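Local atomic coordinates of VP2 (Primate bocaparvovirus 1, PDB entry 7L0Y), a protein that self-assembles with its size variants, 60 copies in all, into the T=1 icosahedral capsid of human bocavirus 1, about 26 nm across. Residues A188-L193 with N301-H306; E52-T57 with K62-V67; P278-A283 with A294-C299; G138-P143 with K400-K405; I170-E175 with Y195-F200. One frame throughout, in Å; residues are numbered along the deposited sequence.

The five contacts join strands, a short helix and the loops between them in a parvovirus capsid protein, and all touch neighbouring subunits; no active site is involved. Interaction 5 is the hub of three others. It lies about 11 Å, centre to centre, from interaction 2, with Pro171 against Arg65 of the hairpin. Interaction 1 lies about 13 Å away and meets it where Leu193 O approaches Ile172 CD1 at 3.3 Å. Interaction 4 is about 16 Å away, joined through Pro143 and Phe200. Interaction 3 stands apart, its centre about 24 Å from those of interactions 1 and 2, although its strand runs directly into the 301-306 loop of interaction 1.

Interaction 1: residues A188-L193 with N301-H306; sequences ATEKAL and NPEGTH
Thr189 and Glu303 make the closest backbone approach, their CA atoms 7.7 Å apart, so no main-chain bond spans the contact and side chains have to bridge it. The first turn of helix 189-195 here faces the loop that follows strand 296-300, two of the surface excursions that parvovirus capsid proteins build between their strands. Thr189 offers its methyl group: CG2 lies 3.9 Å from Glu303 CD and 4.0 Å from Glu303 CG, so the branched residue packs against the aliphatic part and carboxyl carbon of the glutamate. Glu303 takes the less roomy rotamer, with CG between the backbone N and the carbonyl carbon (chi1 68°), and then bends at chi2. Its carboxylate meets that of Glu190 at 3.6 Å between the OE2 atoms, with the two planes turned 79° apart. If both were charged they would be expected to repel each other, but at the pH of this structure, 2.6, one or both are probably protonated, which would lessen any repulsion. An acid is common in the first turn of a helix, where, if ionised, it would probably interact favourably with the helix dipole, and Glu190 OE1 accepts a weak bond from the N of Ala188, the N-cap residue. On the loop side, Asn301 to Glu303 form a weak Asx turn. Leu355 of a second subunit packs on Thr189, while Leu176 of the same chain touches Glu303. In the Asx turn, Glu303 N reaches Asn301 OD1 over 3.5 Å, with an angle of 162° at the hydrogen.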
# COMPACT_ATOMS: atom_id res chain seq x y z
N ALA A 188 87.74 -79.12 31.47
CA ALA A 188 87.25 -77.77 31.69
C ALA A 188 86.12 -77.41 30.75
O ALA A 188 85.03 -77.08 31.21
CB ALA A 188 88.40 -76.76 31.53
N THR A 189 86.37 -77.45 29.44
CA THR A 189 85.30 -77.28 28.47
C THR A 189 84.17 -78.28 28.69
O THR A 189 83.02 -78.01 28.34
CB THR A 189 85.87 -77.41 27.05
OG1 THR A 189 84.84 -77.18 26.09
CG2 THR A 189 86.47 -78.78 26.83
N GLU A 190 84.48 -79.42 29.30
CA GLU A 190 83.43 -80.38 29.64
C GLU A 190 82.56 -79.85 30.77
O GLU A 190 81.33 -79.90 30.69
CB GLU A 190 84.05 -81.72 30.02
CG GLU A 190 84.77 -82.42 28.88
CD GLU A 190 86.18 -81.89 28.66
OE1 GLU A 190 86.58 -80.93 29.35
OE2 GLU A 190 86.89 -82.43 27.79
N LYS A 191 83.19 -79.34 31.83
CA LYS A 191 82.42 -78.70 32.89
C LYS A 191 81.76 -77.43 32.40
O LYS A 191 80.66 -77.09 32.85
CB LYS A 191 83.32 -78.39 34.09
CG LYS A 191 83.80 -79.61 34.82
CD LYS A 191 84.75 -79.23 35.93
CE LYS A 191 85.24 -80.45 36.68
NZ LYS A 191 86.25 -80.09 37.71
N ALA A 192 82.41 -76.70 31.50
CA ALA A 192 81.81 -75.49 30.97
C ALA A 192 80.53 -75.79 30.22
O ALA A 192 79.57 -75.01 30.27
CB ALA A 192 82.81 -74.77 30.06
N LEU A 193 80.47 -76.93 29.54
CA LEU A 193 79.24 -77.33 28.87
C LEU A 193 78.14 -77.67 29.87
O LEU A 193 76.97 -77.34 29.64
CB LEU A 193 79.49 -78.51 27.94
CG LEU A 193 80.28 -78.16 26.68
CD1 LEU A 193 80.64 -79.43 25.94
CD2 LEU A 193 79.44 -77.25 25.81
N ASN A 301 82.28 -81.65 17.90
CA ASN A 301 83.23 -81.83 18.98
C ASN A 301 84.01 -80.55 19.20
O ASN A 301 84.89 -80.21 18.40
CB ASN A 301 84.18 -82.99 18.69
CG ASN A 301 84.99 -83.38 19.89
OD1 ASN A 301 84.57 -83.18 21.03
ND2 ASN A 301 86.16 -83.94 19.65
N PRO A 302 83.74 -79.80 20.27
CA PRO A 302 84.56 -78.62 20.56
C PRO A 302 85.98 -78.93 20.97
O PRO A 302 86.83 -78.02 20.94
CB PRO A 302 83.79 -77.93 21.69
CG PRO A 302 82.39 -78.37 21.50
CD PRO A 302 82.47 -79.78 21.01
N GLU A 303 86.30 -80.16 21.37
CA GLU A 303 87.65 -80.42 21.87
C GLU A 303 88.24 -81.70 21.31
O GLU A 303 87.64 -82.78 21.43
CB GLU A 303 87.66 -80.44 23.41
CG GLU A 303 86.94 -81.60 24.08
CD GLU A 303 85.44 -81.42 24.14
OE1 GLU A 303 84.92 -80.49 23.50
OE2 GLU A 303 84.78 -82.21 24.85
N GLY A 304 89.39 -81.56 20.66
CA GLY A 304 90.34 -82.64 20.44
C GLY A 304 89.84 -83.96 19.92
O GLY A 304 90.20 -85.01 20.46
N THR A 305 89.01 -83.94 18.86
CA THR A 305 88.66 -85.14 18.10
C THR A 305 88.33 -86.34 18.98
O THR A 305 87.55 -86.22 19.93
CB THR A 305 89.80 -85.52 17.14
OG1 THR A 305 90.99 -85.80 17.88
CG2 THR A 305 90.06 -84.38 16.17
N HIS A 306 88.93 -87.49 18.68
CA HIS A 306 88.76 -88.72 19.46
C HIS A 306 87.29 -89.08 19.60
O HIS A 306 86.69 -88.98 20.67
CB HIS A 306 89.45 -88.61 20.82
CG HIS A 306 90.93 -88.44 20.73
ND1 HIS A 306 91.77 -89.43 20.27
CD2 HIS A 306 91.73 -87.39 21.05
CE1 HIS A 306 93.02 -89.00 20.31
NE2 HIS A 306 93.02 -87.77 20.78

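Interaction 2: residues E52-T57 with K62-V67; sequences EAIETT and KSQRCV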
# COMPACT_ATOMS: atom_id res chain seq x y z
N GLU A 52 68.36 -88.32 33.00
CA GLU A 52 68.92 -89.66 32.90
C GLU A 52 70.15 -89.58 32.02
O GLU A 52 70.13 -88.91 30.99
CB GLU A 52 67.93 -90.66 32.30
CG GLU A 52 66.69 -90.90 33.13
CD GLU A 52 65.61 -89.88 32.87
OE1 GLU A 52 65.81 -88.99 32.02
OE2 GLU A 52 64.56 -89.95 33.53
N ALA A 53 71.22 -90.25 32.44
CA ALA A 53 72.44 -90.37 31.65
C ALA A 53 72.75 -91.84 31.46
O ALA A 53 72.61 -92.63 32.41
CB ALA A 53 73.60 -89.65 32.32
N ILE A 54 73.14 -92.21 30.24
CA ILE A 54 73.44 -93.61 29.94
C ILE A 54 74.84 -93.98 30.41
O ILE A 54 75.09 -95.10 30.88
CB ILE A 54 73.27 -93.88 28.44
CG1 ILE A 54 71.81 -93.75 28.02
CG2 ILE A 54 73.82 -95.24 28.08
CD1 ILE A 54 71.61 -93.82 26.53
N GLU A 55 75.78 -93.03 30.31
CA GLU A 55 77.21 -93.24 30.51
C GLU A 55 77.81 -94.20 29.49
O GLU A 55 78.83 -94.84 29.78
CB GLU A 55 77.55 -93.72 31.93
CG GLU A 55 77.31 -92.69 33.04
CD GLU A 55 75.92 -92.75 33.64
OE1 GLU A 55 75.11 -93.60 33.22
OE2 GLU A 55 75.63 -91.95 34.55
N THR A 56 77.20 -94.32 28.30
CA THR A 56 77.68 -95.07 27.12
C THR A 56 78.19 -96.44 27.57
O THR A 56 77.43 -97.19 28.20
CB THR A 56 78.66 -94.22 26.30
OG1 THR A 56 79.03 -94.93 25.11
CG2 THR A 56 79.92 -93.81 27.07
N THR A 57 79.44 -96.81 27.25
CA THR A 57 79.99 -98.16 27.46
C THR A 57 79.23 -99.21 26.67
O THR A 57 79.23 -100.39 27.02
CB THR A 57 80.03 -98.54 28.95
OG1 THR A 57 78.69 -98.60 29.47
CG2 THR A 57 80.82 -97.52 29.75
N LYS A 62 75.09 -95.82 23.10
CA LYS A 62 75.83 -94.56 23.07
C LYS A 62 75.53 -93.81 24.36
O LYS A 62 74.86 -94.32 25.25
CB LYS A 62 75.49 -93.71 21.84
CG LYS A 62 74.09 -93.15 21.80
CD LYS A 62 73.88 -92.39 20.49
CE LYS A 62 74.82 -91.20 20.40
NZ LYS A 62 74.64 -90.45 19.12
N SER A 63 76.04 -92.59 24.44
CA SER A 63 75.88 -91.76 25.63
C SER A 63 74.79 -90.72 25.37
O SER A 63 75.00 -89.76 24.62
CB SER A 63 77.19 -91.08 26.00
OG SER A 63 77.05 -90.33 27.20
N GLN A 64 73.64 -90.90 26.01
CA GLN A 64 72.56 -89.93 25.94
C GLN A 64 72.30 -89.38 27.33
O GLN A 64 72.52 -90.05 28.34
CB GLN A 64 71.26 -90.52 25.38
CG GLN A 64 71.29 -90.80 23.90
CD GLN A 64 71.45 -89.54 23.09
OE1 GLN A 64 70.89 -88.51 23.45
NE2 GLN A 64 72.20 -89.61 22.01
N ARG A 65 71.83 -88.15 27.35
CA ARG A 65 71.36 -87.53 28.58
C ARG A 65 70.03 -86.89 28.26
O ARG A 65 69.93 -86.06 27.35
CB ARG A 65 72.34 -86.47 29.07
CG ARG A 65 72.04 -85.96 30.45
CD ARG A 65 72.96 -84.81 30.72
NE ARG A 65 72.83 -84.29 32.07
CZ ARG A 65 73.62 -84.65 33.07
NH1 ARG A 65 74.61 -85.49 32.82
NH2 ARG A 65 73.45 -84.15 34.28
N CYS A 66 68.99 -87.29 28.98
CA CYS A 66 67.67 -86.77 28.71
C CYS A 66 67.05 -86.31 30.01
O CYS A 66 67.29 -86.89 31.07
CB CYS A 66 66.76 -87.80 28.05
SG CYS A 66 66.60 -89.33 28.98
N VAL A 67 66.25 -85.27 29.91
CA VAL A 67 65.35 -84.88 30.98
C VAL A 67 63.93 -85.21 30.55
O VAL A 67 63.47 -84.79 29.49
CB VAL A 67 65.53 -83.40 31.34
CG1 VAL A 67 65.78 -82.65 30.12
CG2 VAL A 67 64.27 -82.86 31.99
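Ile54 and Gln64 meet where a beta hairpin, strand 50-53 against strand 65-69, opens into its connecting loop. The backbones run antiparallel, 170° apart. Glu52 and Cys66 form a hydrogen-bonded pair, with Glu52 N to Cys66 O at 2.6 Å and Cys66 N to Glu52 O at 2.8 Å; Ala53 and Arg65 form the next, non-hydrogen-bonded pair. Ile54 N to Gln64 O, at 2.9 Å, is the last of these backbone bonds before the loop. The isoleucine side chain then lies over the facing segment. Its CB sits near Lys62 O, and the CG2 branch, anti to the backbone N, is 3.2 Å from that same Lys62 O. CG1 passes Gln64 O at 3.8 Å, and CD1 lies 3.5 Å from both Gln64 CB and Lys62 O. The two side chains run side by side and point the same way. A branched aliphatic residue suits this place because it covers the polar backbone at the mouth of the loop. Beyond it, Thr56 CB packs on Ser63 CB at 3.5 Å. At the other end, Glu52 bends at chi2, and its OE2 is hydrogen-bonded to Thr68 OG1. Arg65 holds an extended chain, and its NH2 makes a weak bond to Tyr487 O of a third subunit. Strand 65-69 is the inner strand of the pair: Val67 shares backbone bonds with Tyr169 of strand 161-169, and Arg65 rests on Met197, just beyond helix 189-195.

Interaction 3: residues P278-A283 with A294-C299; sequences PGLLSA and APFMVC
The Phe296 ring is sandwiched between two aliphatic groups, Leu280 CD2 over one face and Ala283 CB over the opposite one. Both are CH-pi contacts: the leucine methyl lies 3.8 Å from the ring centroid and 22° off the ring normal, the alanine methyl 3.6 Å from it and 18° off. Each is displaced somewhat toward the rim. The CE2 and CZ atoms carry most of the contact, for Leu280 CB also comes within 3.4 Å of Phe296 CE2. Leu280 and the phenylalanine side chain cross at about a right angle, with the CD2 branch over the ring. With CG anti to its own carbonyl carbon, the phenylalanine extends from the start of strand 296-300 into the gap between the two residues. That strand pairs antiparallel with strand 316-318, whose Phe318 touches the Phe296 side chain, while Leu280 belongs to short strand 279-280, paired with 376-377; the aromatic side chain thus joins two separate small sheets. Small Ala283 suits a site beside the main chain of Pro295, whose O is 3.1 Å from Ala283 CB; that CB also packs on Pro295 CB at 3.5 Å, and a rigid proline presents a compact apolar surface there. Residues 296-299 continue in an antiparallel ladder with a strand of a second subunit, whose Phe380 packs on Leu280 and whose Tyr371 OH is hydrogen-bonded to Ala294 O.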
# COMPACT_ATOMS: atom_id res chain seq x y z
N PRO A 278 72.37 -83.42 -5.67
CA PRO A 278 73.35 -83.80 -4.65
C PRO A 278 73.04 -85.15 -4.04
O PRO A 278 71.89 -85.59 -3.98
CB PRO A 278 73.21 -82.69 -3.61
CG PRO A 278 72.53 -81.58 -4.31
CD PRO A 278 71.61 -82.23 -5.27
N GLY A 279 74.08 -85.82 -3.58
CA GLY A 279 73.91 -87.03 -2.82
C GLY A 279 75.24 -87.64 -2.46
O GLY A 279 76.26 -87.35 -3.11
N LEU A 280 75.25 -88.49 -1.45
CA LEU A 280 76.47 -89.10 -0.93
C LEU A 280 76.28 -90.61 -0.90
O LEU A 280 75.51 -91.13 -0.09
CB LEU A 280 76.75 -88.53 0.46
CG LEU A 280 77.72 -87.36 0.63
CD1 LEU A 280 77.52 -86.24 -0.36
CD2 LEU A 280 77.48 -86.79 2.01
N LEU A 281 76.98 -91.31 -1.79
CA LEU A 281 76.97 -92.76 -1.85
C LEU A 281 78.20 -93.45 -1.26
O LEU A 281 78.22 -94.68 -1.23
CB LEU A 281 76.80 -93.24 -3.29
CG LEU A 281 75.39 -93.36 -3.88
CD1 LEU A 281 74.34 -92.42 -3.28
CD2 LEU A 281 75.45 -93.32 -5.42
N SER A 282 79.20 -92.71 -0.80
CA SER A 282 80.48 -93.35 -0.52
C SER A 282 80.48 -94.08 0.82
O SER A 282 81.20 -95.06 1.01
CB SER A 282 81.60 -92.31 -0.56
OG SER A 282 81.70 -91.76 -1.85
N ALA A 283 79.68 -93.60 1.77
CA ALA A 283 79.69 -94.18 3.11
C ALA A 283 78.84 -95.45 3.18
O ALA A 283 77.91 -95.64 2.41
CB ALA A 283 79.19 -93.16 4.13
N ALA A 294 74.26 -95.12 11.11
CA ALA A 294 74.10 -94.37 9.87
C ALA A 294 75.43 -94.21 9.15
O ALA A 294 76.48 -94.11 9.80
CB ALA A 294 73.50 -92.99 10.16
N PRO A 295 75.43 -94.21 7.82
CA PRO A 295 76.70 -94.17 7.08
C PRO A 295 77.47 -92.88 7.27
O PRO A 295 78.70 -92.89 7.21
CB PRO A 295 76.25 -94.36 5.63
CG PRO A 295 74.87 -93.87 5.60
CD PRO A 295 74.28 -94.26 6.91
N PHE A 296 76.78 -91.77 7.50
CA PHE A 296 77.42 -90.50 7.82
C PHE A 296 77.06 -90.11 9.24
O PHE A 296 75.90 -90.24 9.65
CB PHE A 296 77.03 -89.40 6.85
CG PHE A 296 77.61 -89.58 5.50
CD1 PHE A 296 78.89 -89.17 5.23
CD2 PHE A 296 76.88 -90.17 4.49
CE1 PHE A 296 79.44 -89.33 4.00
CE2 PHE A 296 77.42 -90.34 3.25
CZ PHE A 296 78.71 -89.92 3.00
N MET A 297 78.05 -89.64 9.98
CA MET A 297 77.87 -89.25 11.37
C MET A 297 78.17 -87.76 11.47
O MET A 297 79.28 -87.33 11.17
CB MET A 297 78.79 -90.06 12.27
CG MET A 297 78.44 -89.96 13.72
SD MET A 297 76.84 -90.71 14.01
CE MET A 297 77.20 -92.42 13.64
N VAL A 298 77.17 -86.99 11.87
CA VAL A 298 77.28 -85.53 11.94
C VAL A 298 77.57 -85.16 13.38
O VAL A 298 76.66 -85.18 14.22
CB VAL A 298 75.99 -84.86 11.44
CG1 VAL A 298 76.06 -83.36 11.63
CG2 VAL A 298 75.73 -85.21 9.99
N CYS A 299 78.80 -84.78 13.66
CA CYS A 299 79.27 -84.59 15.02
C CYS A 299 79.64 -83.14 15.25
O CYS A 299 80.01 -82.41 14.32
CB CYS A 299 80.48 -85.48 15.32
SG CYS A 299 80.18 -87.25 15.22

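Interaction 4: residues G138-P143 with K400-K405; sequences GEHAYP and KPRADK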
# COMPACT_ATOMS: atom_id res chain seq x y z
N GLY A 138 53.76 -72.15 20.52
CA GLY A 138 53.77 -71.70 19.15
C GLY A 138 54.98 -70.86 18.85
O GLY A 138 55.38 -70.70 17.69
N GLU A 139 55.57 -70.33 19.90
CA GLU A 139 56.81 -69.59 19.80
C GLU A 139 58.01 -70.51 19.69
O GLU A 139 59.11 -70.03 19.39
CB GLU A 139 56.97 -68.70 21.02
CG GLU A 139 55.94 -67.61 21.13
CD GLU A 139 56.05 -66.86 22.44
OE1 GLU A 139 56.77 -67.34 23.34
OE2 GLU A 139 55.42 -65.79 22.57
N HIS A 140 57.82 -71.80 19.91
CA HIS A 140 58.91 -72.76 19.95
C HIS A 140 59.95 -72.32 20.97
O HIS A 140 61.16 -72.39 20.74
CB HIS A 140 59.51 -72.97 18.57
CG HIS A 140 58.49 -73.40 17.56
ND1 HIS A 140 57.92 -74.65 17.57
CD2 HIS A 140 57.92 -72.74 16.53
CE1 HIS A 140 57.05 -74.75 16.59
NE2 HIS A 140 57.03 -73.60 15.94
N ALA A 141 59.46 -71.84 22.11
CA ALA A 141 60.30 -71.39 23.20
C ALA A 141 60.86 -72.55 24.01
O ALA A 141 61.76 -72.34 24.83
CB ALA A 141 59.51 -70.46 24.10
N TYR A 142 60.36 -73.74 23.80
CA TYR A 142 60.81 -74.93 24.48
C TYR A 142 61.35 -75.93 23.47
O TYR A 142 61.06 -75.83 22.27
CB TYR A 142 59.66 -75.56 25.27
CG TYR A 142 59.20 -74.73 26.42
CD1 TYR A 142 59.84 -74.80 27.65
CD2 TYR A 142 58.12 -73.87 26.30
CE1 TYR A 142 59.43 -74.04 28.70
CE2 TYR A 142 57.70 -73.11 27.35
CZ TYR A 142 58.36 -73.20 28.55
OH TYR A 142 57.96 -72.45 29.63
N PRO A 143 62.17 -76.88 23.90
CA PRO A 143 62.63 -77.93 22.99
C PRO A 143 61.46 -78.60 22.31
O PRO A 143 60.41 -78.81 22.91
CB PRO A 143 63.37 -78.89 23.91
CG PRO A 143 63.81 -78.05 25.03
CD PRO A 143 62.77 -77.02 25.24
N LYS A 400 62.75 -76.10 10.75
CA LYS A 400 64.06 -75.60 10.36
C LYS A 400 64.84 -75.21 11.61
O LYS A 400 64.33 -74.45 12.44
CB LYS A 400 63.93 -74.38 9.47
CG LYS A 400 63.24 -74.61 8.17
CD LYS A 400 62.98 -73.30 7.46
CE LYS A 400 62.23 -73.52 6.16
NZ LYS A 400 61.89 -72.26 5.47
N PRO A 401 66.07 -75.69 11.78
CA PRO A 401 66.88 -75.23 12.91
C PRO A 401 67.10 -73.73 12.84
O PRO A 401 67.29 -73.17 11.76
CB PRO A 401 68.19 -76.00 12.74
CG PRO A 401 67.82 -77.18 11.91
CD PRO A 401 66.78 -76.70 10.97
N ARG A 402 67.08 -73.08 13.99
CA ARG A 402 67.41 -71.66 14.03
C ARG A 402 68.92 -71.56 13.92
O ARG A 402 69.66 -72.04 14.79
CB ARG A 402 66.93 -71.01 15.33
CG ARG A 402 65.43 -70.91 15.52
CD ARG A 402 65.14 -70.19 16.83
NE ARG A 402 63.71 -69.97 17.07
CZ ARG A 402 62.90 -70.82 17.69
NH1 ARG A 402 63.37 -71.96 18.17
NH2 ARG A 402 61.63 -70.51 17.85
N ALA A 403 69.39 -70.93 12.85
CA ALA A 403 70.81 -70.89 12.56
C ALA A 403 71.07 -69.70 11.66
O ALA A 403 70.17 -69.19 11.00
CB ALA A 403 71.30 -72.17 11.90
N ASP A 404 72.32 -69.25 11.65
CA ASP A 404 72.68 -68.10 10.85
C ASP A 404 72.61 -68.42 9.37
O ASP A 404 71.99 -67.69 8.59
CB ASP A 404 74.09 -67.63 11.21
CG ASP A 404 74.19 -67.13 12.62
OD1 ASP A 404 73.14 -66.86 13.23
OD2 ASP A 404 75.32 -67.02 13.13
N LYS A 405 73.24 -69.51 8.96
CA LYS A 405 73.43 -69.83 7.56
C LYS A 405 72.91 -71.22 7.29
O LYS A 405 73.10 -72.13 8.10
CB LYS A 405 74.91 -69.73 7.18
CG LYS A 405 75.52 -68.36 7.38
CD LYS A 405 74.86 -67.35 6.49
CE LYS A 405 75.50 -65.99 6.65
NZ LYS A 405 74.87 -64.98 5.77
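Arg402 alone reaches across from 400-405, and its guanidinium end meets the other loop at Glu139-His140. This is the close part of the contact. NH2 lies 3.0 Å from Glu139 O and 3.3 Å from His140 CB, and both partners sit at the edge of the guanidinium group, near its plane. NH1 adds a weak hydrogen bond to His140 O, at 3.4 Å and 134°. The long side chain, extended from CG to NE, is what spans backbones still 10.4 Å apart between the CA atoms of His140 and Arg402, and arginine suits the task because its several N-H groups can face more than one carbonyl. The other side is loose. The Glu139 side chain turns away from the arginine, exposed at the surface, and only 97 Å² is buried in all. His140 directs NE2 to a weak bond with Pro421 O. The stronger partner of Arg402 lies across the subunit boundary, where NH1 is hydrogen-bonded to Val518 O of a second subunit. An arginine spread between a loop of its own chain and a neighbour's main chain makes this a loop-to-loop contact at an intersubunit interface of the icosahedral parvovirus capsid.

Interaction 5: residues I170-E175 with Y195-F200; sequences IPIENE and YQMPFF
Met197 lies alongside Pro171 and crosses Ile172 at about a right angle, so a single flexible side chain serves two differently oriented neighbours. Its CG, anti to the backbone N (chi1 172°), carries the chain straight out to the proline, where Met197 CG and Pro171 CB are 3.5 Å apart and the two groups point the same way. The sulfur follows in the same direction and touches both residues: SD is 3.6 Å from Pro171 CG and 3.5 Å from Ile172 CG2. Only at chi3 (69°) does the chain bend, turning the terminal methyl aside. Methionine fits because its unbranched, polarisable thioether can follow a surface made of a rigid ring and a branched chain. Ile172 presents its CG2 branch to the sulfur, while CG1 is sent the other way, anti to the backbone N. Pro198 adds its own ring: CD comes within 3.5 Å of Pro171 O, a ring carbon of proline near a carbonyl oxygen, with no hydrogen bond across the segments. Every residue in touch is buried, and the side-chain contacts are apolar. They join the loop that leaves strand 161-169 to the one that leaves helix 189-195, two connections within the capsid protein. Neighbouring subunits also touch this region, with His492 of a third subunit packing on Met197 and Asn467 of a second on Pro198. Strand 65-69 adjoins it, Val67 against Pro171 and Arg65 against Ile172, while Leu193 and Leu194 of helix 189-195 pack on Ile172.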
# COMPACT_ATOMS: atom_id res chain seq x y z
N ILE A 170 66.78 -83.63 25.11
CA ILE A 170 68.20 -83.83 25.38
C ILE A 170 68.78 -82.47 25.75
O ILE A 170 68.84 -81.57 24.89
CB ILE A 170 68.91 -84.43 24.16
CG1 ILE A 170 68.33 -85.82 23.88
CG2 ILE A 170 70.39 -84.51 24.39
CD1 ILE A 170 68.71 -86.38 22.53
N PRO A 171 69.17 -82.25 27.01
CA PRO A 171 69.69 -80.93 27.39
C PRO A 171 71.10 -80.67 26.89
O PRO A 171 71.47 -79.51 26.67
CB PRO A 171 69.62 -80.97 28.91
CG PRO A 171 69.77 -82.40 29.24
CD PRO A 171 69.14 -83.18 28.14
N ILE A 172 71.91 -81.70 26.70
CA ILE A 172 73.30 -81.52 26.34
C ILE A 172 73.73 -82.74 25.54
O ILE A 172 73.14 -83.81 25.65
CB ILE A 172 74.19 -81.33 27.59
CG1 ILE A 172 75.58 -80.84 27.21
CG2 ILE A 172 74.33 -82.64 28.32
CD1 ILE A 172 76.38 -80.39 28.38
N GLU A 173 74.77 -82.57 24.74
CA GLU A 173 75.38 -83.72 24.08
C GLU A 173 76.27 -84.42 25.09
O GLU A 173 77.25 -83.85 25.57
CB GLU A 173 76.16 -83.26 22.85
CG GLU A 173 76.63 -84.37 21.95
CD GLU A 173 77.28 -83.85 20.68
OE1 GLU A 173 77.42 -82.61 20.56
OE2 GLU A 173 77.64 -84.66 19.80
N ASN A 174 75.93 -85.66 25.42
CA ASN A 174 76.42 -86.26 26.66
C ASN A 174 77.88 -86.67 26.53
O ASN A 174 78.64 -86.60 27.50
CB ASN A 174 75.56 -87.45 27.05
CG ASN A 174 75.80 -87.90 28.47
OD1 ASN A 174 76.10 -87.09 29.35
ND2 ASN A 174 75.67 -89.20 28.71
N GLU A 175 78.29 -87.12 25.34
CA GLU A 175 79.68 -87.52 25.16
C GLU A 175 80.61 -86.33 25.34
O GLU A 175 81.77 -86.50 25.72
CB GLU A 175 79.85 -88.15 23.78
CG GLU A 175 81.22 -88.74 23.51
CD GLU A 175 81.51 -89.97 24.34
OE1 GLU A 175 80.56 -90.55 24.91
OE2 GLU A 175 82.69 -90.37 24.43
N TYR A 195 77.78 -76.55 33.02
CA TYR A 195 77.31 -75.40 33.78
C TYR A 195 76.25 -74.63 33.02
O TYR A 195 75.33 -74.06 33.62
CB TYR A 195 78.47 -74.48 34.13
CG TYR A 195 79.48 -75.11 35.04
CD1 TYR A 195 79.08 -76.01 36.01
CD2 TYR A 195 80.82 -74.78 34.96
CE1 TYR A 195 79.98 -76.58 36.84
CE2 TYR A 195 81.73 -75.35 35.81
CZ TYR A 195 81.31 -76.25 36.75
OH TYR A 195 82.21 -76.83 37.60
N GLN A 196 76.38 -74.54 31.70
CA GLN A 196 75.42 -73.82 30.88
C GLN A 196 74.38 -74.72 30.24
O GLN A 196 73.61 -74.25 29.40
CB GLN A 196 76.17 -72.98 29.86
CG GLN A 196 77.15 -73.74 29.05
CD GLN A 196 77.99 -72.84 28.20
OE1 GLN A 196 78.00 -71.64 28.38
NE2 GLN A 196 78.76 -73.44 27.30
N MET A 197 74.36 -75.99 30.59
CA MET A 197 73.30 -76.87 30.11
C MET A 197 71.94 -76.35 30.55
O MET A 197 71.70 -76.17 31.75
CB MET A 197 73.50 -78.29 30.63
CG MET A 197 72.35 -79.20 30.33
SD MET A 197 72.66 -80.91 30.80
CE MET A 197 72.68 -80.80 32.57
N PRO A 198 71.02 -76.10 29.62
CA PRO A 198 69.74 -75.50 29.99
C PRO A 198 68.81 -76.49 30.67
O PRO A 198 68.98 -77.70 30.60
CB PRO A 198 69.18 -75.05 28.64
CG PRO A 198 69.74 -75.99 27.71
CD PRO A 198 71.11 -76.32 28.18
N PHE A 199 67.81 -75.93 31.32
CA PHE A 199 66.75 -76.72 31.92
C PHE A 199 65.44 -76.02 31.66
O PHE A 199 65.33 -74.81 31.84
CB PHE A 199 67.01 -76.94 33.40
CG PHE A 199 65.90 -77.61 34.10
CD1 PHE A 199 65.40 -78.80 33.63
CD2 PHE A 199 65.42 -77.12 35.30
CE1 PHE A 199 64.37 -79.42 34.28
CE2 PHE A 199 64.42 -77.75 35.96
CZ PHE A 199 63.89 -78.91 35.45
N PHE A 200 64.46 -76.78 31.20
CA PHE A 200 63.19 -76.23 30.77
C PHE A 200 62.06 -76.85 31.58
O PHE A 200 61.97 -78.06 31.73
CB PHE A 200 62.96 -76.47 29.29
CG PHE A 200 63.94 -75.76 28.43
CD1 PHE A 200 63.74 -74.44 28.09
CD2 PHE A 200 65.07 -76.40 27.97
CE1 PHE A 200 64.63 -73.78 27.30
CE2 PHE A 200 65.96 -75.74 27.18
CZ PHE A 200 65.75 -74.44 26.84